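Local coordinates for WAP, Kazal, immunoglobulin, Kunitz and NTR domain-containing protein 2 (Mus musculus, PDB 6MAA) that probably inhibits proteases and blocks the activity of mature myostatin, and is represented here by its follistatin domain, an EGF-like hairpin module followed by a Kazal-like one, at residues M21-G33 and C36-K48. Residues are numbered along the deposited sequence; the frame is centred on the assembly and turned at random.
Sequences MATCDHFMCLQQG and CDIWDGQPVCKCK
Two disulfides staple the irregular run 21-33 to one side of the hairpin 36-48: Cys24 to Cys36 on the first strand and Cys29 to Cys45 on the second. Cys36 has its SG anti to the backbone N (chi1 180°), which carries the sulfur out to Cys24, while Cys29 SG passes 4.1 Å from Cys36 CB, bringing the two bridges close together.

Apolar packing continues toward the hairpin turn. Pro43 lays CG over the centre of one face of the Phe27 ring, a CH-pi contact 3.7 Å from the centroid and 13° off the normal. Next to it, the CD1 of Ile38 lies 3.8 Å from Cys24 SG and 4.1 Å from Ala22 CB; Ala22 CB also touches Gly41 O, 3.4 Å away, at the type I' turn.

The one hydrogen bond across the contact is backbone to backbone, Lys48 N to Gly33 O at 3.1 Å and nearly straight (172°); Lys48 CE lies alongside the same carbonyl.

Loop and hairpin together form the EGF-like part of a follistatin domain. Near the end of the run 21-33, Gln31 and Gln32 touch helix 69-79 of the Kazal-like part, to which the Cys47-Cys77 disulfide ties the second strand.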
loop_
_atom_site.group_PDB
_atom_site.type_symbol
_atom_site.label_atom_id
_atom_site.label_comp_id
_atom_site.label_asym_id
_atom_site.label_seq_id
_atom_site.Cartn_x
_atom_site.Cartn_y
_atom_site.Cartn_z
ATOM N N MET A 21 7.043 -15.354 17.137
ATOM C CA MET A 21 6.002 -14.645 16.410
ATOM C C MET A 21 6.341 -14.587 14.924
ATOM O O MET A 21 7.510 -14.631 14.523
ATOM C CB MET A 21 5.861 -13.223 16.936
ATOM C CG MET A 21 5.333 -13.177 18.369
ATOM S SD MET A 21 4.989 -11.517 18.968
ATOM C CE MET A 21 6.613 -10.785 18.841
ATOM N N ALA A 22 5.300 -14.491 14.102
ATOM C CA ALA A 22 5.487 -14.337 12.666
ATOM C C ALA A 22 5.806 -12.887 12.323
ATOM O O ALA A 22 5.395 -11.960 13.026
ATOM C CB ALA A 22 4.226 -14.779 11.924
ATOM N N THR A 23 6.544 -12.693 11.222
ATOM C CA THR A 23 6.959 -11.364 10.784
ATOM C C THR A 23 6.837 -11.235 9.267
ATOM O O THR A 23 6.821 -12.224 8.533
ATOM C CB THR A 23 8.407 -11.037 11.193
ATOM O OG1 THR A 23 9.310 -11.860 10.444
ATOM C CG2 THR A 23 8.636 -11.250 12.690
ATOM N N CYS A 24 6.788 -9.985 8.804
ATOM C CA CYS A 24 6.574 -9.649 7.397
ATOM C C CYS A 24 7.859 -9.492 6.580
ATOM O O CYS A 24 7.765 -9.268 5.369
ATOM C CB CYS A 24 5.759 -8.353 7.287
ATOM S SG CYS A 24 3.969 -8.579 7.432
ATOM N N ASP A 25 9.041 -9.628 7.195
ATOM C CA ASP A 25 10.302 -9.275 6.535
ATOM C C ASP A 25 10.436 -9.895 5.148
ATOM O O ASP A 25 10.827 -9.219 4.190
ATOM C CB ASP A 25 11.489 -9.708 7.399
ATOM C CG ASP A 25 11.495 -9.050 8.760
ATOM O OD1 ASP A 25 10.619 -9.388 9.576
ATOM O OD2 ASP A 25 12.371 -8.199 9.012
ATOM N N HIS A 26 10.160 -11.194 5.028
ATOM C CA HIS A 26 10.382 -11.912 3.783
ATOM C C HIS A 26 9.120 -12.076 2.949
ATOM O O HIS A 26 9.054 -12.980 2.105
ATOM C CB HIS A 26 11.070 -13.249 4.047
ATOM C CG HIS A 26 12.489 -13.106 4.479
ATOM N ND1 HIS A 26 13.459 -12.569 3.659
ATOM C CD2 HIS A 26 13.113 -13.426 5.635
ATOM C CE1 HIS A 26 14.617 -12.567 4.291
ATOM N NE2 HIS A 26 14.437 -13.086 5.493
ATOM N N PHE A 27 8.144 -11.189 3.127
ATOM C CA PHE A 27 6.943 -11.161 2.312
ATOM C C PHE A 27 6.828 -9.810 1.626
ATOM O O PHE A 27 7.329 -8.800 2.126
ATOM C CB PHE A 27 5.694 -11.418 3.164
ATOM C CG PHE A 27 5.641 -12.803 3.730
ATOM C CD1 PHE A 27 5.086 -13.843 3.003
ATOM C CD2 PHE A 27 6.169 -13.073 4.979
ATOM C CE1 PHE A 27 5.049 -15.133 3.521
ATOM C CE2 PHE A 27 6.141 -14.354 5.496
ATOM C CZ PHE A 27 5.575 -15.384 4.773
ATOM N N MET A 28 6.169 -9.810 0.470
ATOM C CA MET A 28 5.837 -8.585 -0.239
ATOM C C MET A 28 4.405 -8.681 -0.732
ATOM O O MET A 28 3.905 -9.764 -1.039
ATOM C CB MET A 28 6.783 -8.370 -1.433
ATOM C CG MET A 28 6.694 -6.990 -2.076
ATOM S SD MET A 28 7.877 -6.806 -3.425
ATOM C CE MET A 28 7.153 -7.894 -4.646
ATOM N N CYS A 29 3.747 -7.535 -0.811
ATOM C CA CYS A 29 2.386 -7.445 -1.318
ATOM C C CYS A 29 2.427 -6.761 -2.676
ATOM O O CYS A 29 2.857 -5.607 -2.778
ATOM C CB CYS A 29 1.518 -6.669 -0.334
ATOM S SG CYS A 29 1.241 -7.573 1.207
ATOM N N LEU A 30 1.983 -7.474 -3.714
ATOM C CA LEU A 30 2.095 -6.948 -5.075
ATOM C C LEU A 30 1.169 -5.766 -5.322
ATOM O O LEU A 30 1.467 -4.922 -6.176
ATOM C CB LEU A 30 1.821 -8.047 -6.103
ATOM C CG LEU A 30 2.838 -9.186 -6.213
ATOM C CD1 LEU A 30 2.403 -10.177 -7.274
ATOM C CD2 LEU A 30 4.210 -8.637 -6.540
ATOM N N GLN A 31 0.047 -5.686 -4.608
ATOM C CA GLN A 31 -0.932 -4.638 -4.866
ATOM C C GLN A 31 -0.354 -3.266 -4.554
ATOM O O GLN A 31 0.148 -3.016 -3.455
ATOM C CB GLN A 31 -2.183 -4.871 -4.022
ATOM C CG GLN A 31 -3.148 -3.696 -3.995
ATOM C CD GLN A 31 -3.757 -3.400 -5.355
ATOM O OE1 GLN A 31 -4.317 -4.287 -5.999
ATOM N NE2 GLN A 31 -3.656 -2.147 -5.794
ATOM N N GLN A 32 -0.435 -2.375 -5.537
ATOM C CA GLN A 32 -0.052 -0.986 -5.346
ATOM C C GLN A 32 -0.789 -0.392 -4.150
ATOM O O GLN A 32 -2.006 -0.543 -4.019
ATOM C CB GLN A 32 -0.430 -0.235 -6.618
ATOM C CG GLN A 32 -0.179 1.235 -6.598
ATOM C CD GLN A 32 -0.519 1.848 -7.926
ATOM O OE1 GLN A 32 -0.972 1.153 -8.835
ATOM N NE2 GLN A 32 -0.314 3.152 -8.053
ATOM N N GLY A 33 -0.036 0.265 -3.263
ATOM C CA GLY A 33 -0.591 0.898 -2.081
ATOM C C GLY A 33 -0.788 -0.008 -0.886
ATOM O O GLY A 33 -1.293 0.455 0.145
ATOM N N CYS A 36 2.419 -5.536 3.893
ATOM C CA CYS A 36 2.232 -6.730 4.702
ATOM C C CYS A 36 1.971 -6.343 6.152
ATOM O O CYS A 36 2.560 -5.392 6.676
ATOM C CB CYS A 36 3.477 -7.613 4.598
ATOM S SG CYS A 36 3.441 -9.152 5.547
ATOM N N ASP A 37 1.071 -7.088 6.789
ATOM C CA ASP A 37 0.792 -7.002 8.216
ATOM C C ASP A 37 0.656 -8.431 8.727
ATOM O O ASP A 37 0.448 -9.362 7.945
ATOM C CB ASP A 37 -0.513 -6.212 8.462
ATOM C CG ASP A 37 -0.627 -5.641 9.880
ATOM O OD1 ASP A 37 0.251 -5.874 10.738
ATOM O OD2 ASP A 37 -1.626 -4.941 10.133
ATOM N N ILE A 38 0.799 -8.612 10.037
ATOM C CA ILE A 38 0.636 -9.919 10.668
ATOM C C ILE A 38 -0.689 -9.914 11.417
ATOM O O ILE A 38 -0.868 -9.149 12.373
ATOM C CB ILE A 38 1.810 -10.264 11.599
ATOM C CG1 ILE A 38 3.125 -10.355 10.813
ATOM C CG2 ILE A 38 1.536 -11.568 12.356
ATOM C CD1 ILE A 38 3.158 -11.469 9.798
ATOM N N TRP A 39 -1.615 -10.773 10.990
ATOM C CA TRP A 39 -2.903 -10.933 11.652
ATOM C C TRP A 39 -3.104 -12.396 12.012
ATOM O O TRP A 39 -2.972 -13.272 11.153
ATOM C CB TRP A 39 -4.040 -10.448 10.748
ATOM C CG TRP A 39 -4.316 -8.994 10.919
ATOM C CD1 TRP A 39 -3.601 -7.956 10.392
ATOM C CD2 TRP A 39 -5.379 -8.406 11.682
ATOM N NE1 TRP A 39 -4.156 -6.759 10.778
ATOM C CE2 TRP A 39 -5.250 -7.009 11.567
ATOM C CE3 TRP A 39 -6.430 -8.926 12.441
ATOM C CZ2 TRP A 39 -6.130 -6.122 12.192
ATOM C CZ3 TRP A 39 -7.303 -8.045 13.061
ATOM C CH2 TRP A 39 -7.147 -6.661 12.931
ATOM N N ASP A 40 -3.428 -12.651 13.281
ATOM C CA ASP A 40 -3.591 -14.015 13.786
ATOM C C ASP A 40 -2.403 -14.897 13.404
ATOM O O ASP A 40 -2.555 -16.055 13.013
ATOM C CB ASP A 40 -4.922 -14.629 13.350
ATOM C CG ASP A 40 -6.106 -13.882 13.911
ATOM O OD1 ASP A 40 -5.936 -13.237 14.961
ATOM O OD2 ASP A 40 -7.200 -13.946 13.313
ATOM N N GLY A 41 -1.204 -14.329 13.502
ATOM C CA GLY A 41 -0.003 -15.090 13.261
ATOM C C GLY A 41 0.308 -15.400 11.816
ATOM O O GLY A 41 1.165 -16.256 11.568
ATOM N N GLN A 42 -0.345 -14.745 10.858
ATOM C CA GLN A 42 -0.088 -14.986 9.445
ATOM C C GLN A 42 0.076 -13.675 8.700
ATOM O O GLN A 42 -0.596 -12.683 9.013
ATOM C CB GLN A 42 -1.239 -15.770 8.794
ATOM C CG GLN A 42 -1.546 -17.102 9.463
ATOM C CD GLN A 42 -2.583 -17.906 8.707
ATOM O OE1 GLN A 42 -2.244 -18.760 7.887
ATOM N NE2 GLN A 42 -3.854 -17.635 8.973
ATOM N N PRO A 43 0.944 -13.643 7.685
ATOM C CA PRO A 43 1.063 -12.446 6.845
ATOM C C PRO A 43 -0.177 -12.252 5.986
ATOM O O PRO A 43 -0.719 -13.203 5.416
ATOM C CB PRO A 43 2.290 -12.745 5.974
ATOM C CG PRO A 43 2.319 -14.223 5.880
ATOM C CD PRO A 43 1.853 -14.716 7.239
ATOM N N VAL A 44 -0.625 -10.996 5.906
ATOM C CA VAL A 44 -1.738 -10.582 5.064
ATOM C C VAL A 44 -1.359 -9.249 4.429
ATOM O O VAL A 44 -0.429 -8.572 4.870
ATOM C CB VAL A 44 -3.055 -10.439 5.870
ATOM C CG1 VAL A 44 -3.471 -11.773 6.497
ATOM C CG2 VAL A 44 -2.908 -9.364 6.939
ATOM N N CYS A 45 -2.086 -8.868 3.381
ATOM C CA CYS A 45 -1.871 -7.594 2.703
ATOM C C CYS A 45 -3.010 -6.634 3.016
ATOM O O CYS A 45 -4.186 -7.008 2.930
ATOM C CB CYS A 45 -1.750 -7.793 1.192
ATOM S SG CYS A 45 -0.318 -8.774 0.738
ATOM N N LYS A 46 -2.655 -5.405 3.389
ATOM C CA LYS A 46 -3.623 -4.375 3.748
ATOM C C LYS A 46 -3.207 -3.052 3.121
ATOM O O LYS A 46 -2.025 -2.802 2.893
ATOM C CB LYS A 46 -3.701 -4.200 5.274
ATOM C CG LYS A 46 -4.024 -5.471 6.029
ATOM C CD LYS A 46 -5.434 -5.936 5.721
ATOM C CE LYS A 46 -5.914 -6.954 6.742
ATOM N NZ LYS A 46 -5.896 -6.388 8.117
ATOM N N CYS A 47 -4.192 -2.195 2.871
ATOM C CA CYS A 47 -3.920 -0.876 2.313
ATOM C C CYS A 47 -3.376 0.065 3.386
ATOM O O CYS A 47 -3.896 0.121 4.503
ATOM C CB CYS A 47 -5.191 -0.285 1.705
ATOM S SG CYS A 47 -5.882 -1.222 0.308
ATOM N N LYS A 48 -2.341 0.833 3.026
ATOM C CA LYS A 48 -1.684 1.716 3.995
ATOM C C LYS A 48 -2.575 2.890 4.407
ATOM O O LYS A 48 -2.726 3.178 5.600
ATOM C CB LYS A 48 -0.348 2.208 3.434
ATOM C CG LYS A 48 0.718 1.133 3.390
ATOM C CD LYS A 48 1.999 1.635 2.749
ATOM C CE LYS A 48 1.868 1.716 1.234
ATOM N NZ LYS A 48 3.170 2.012 0.569
#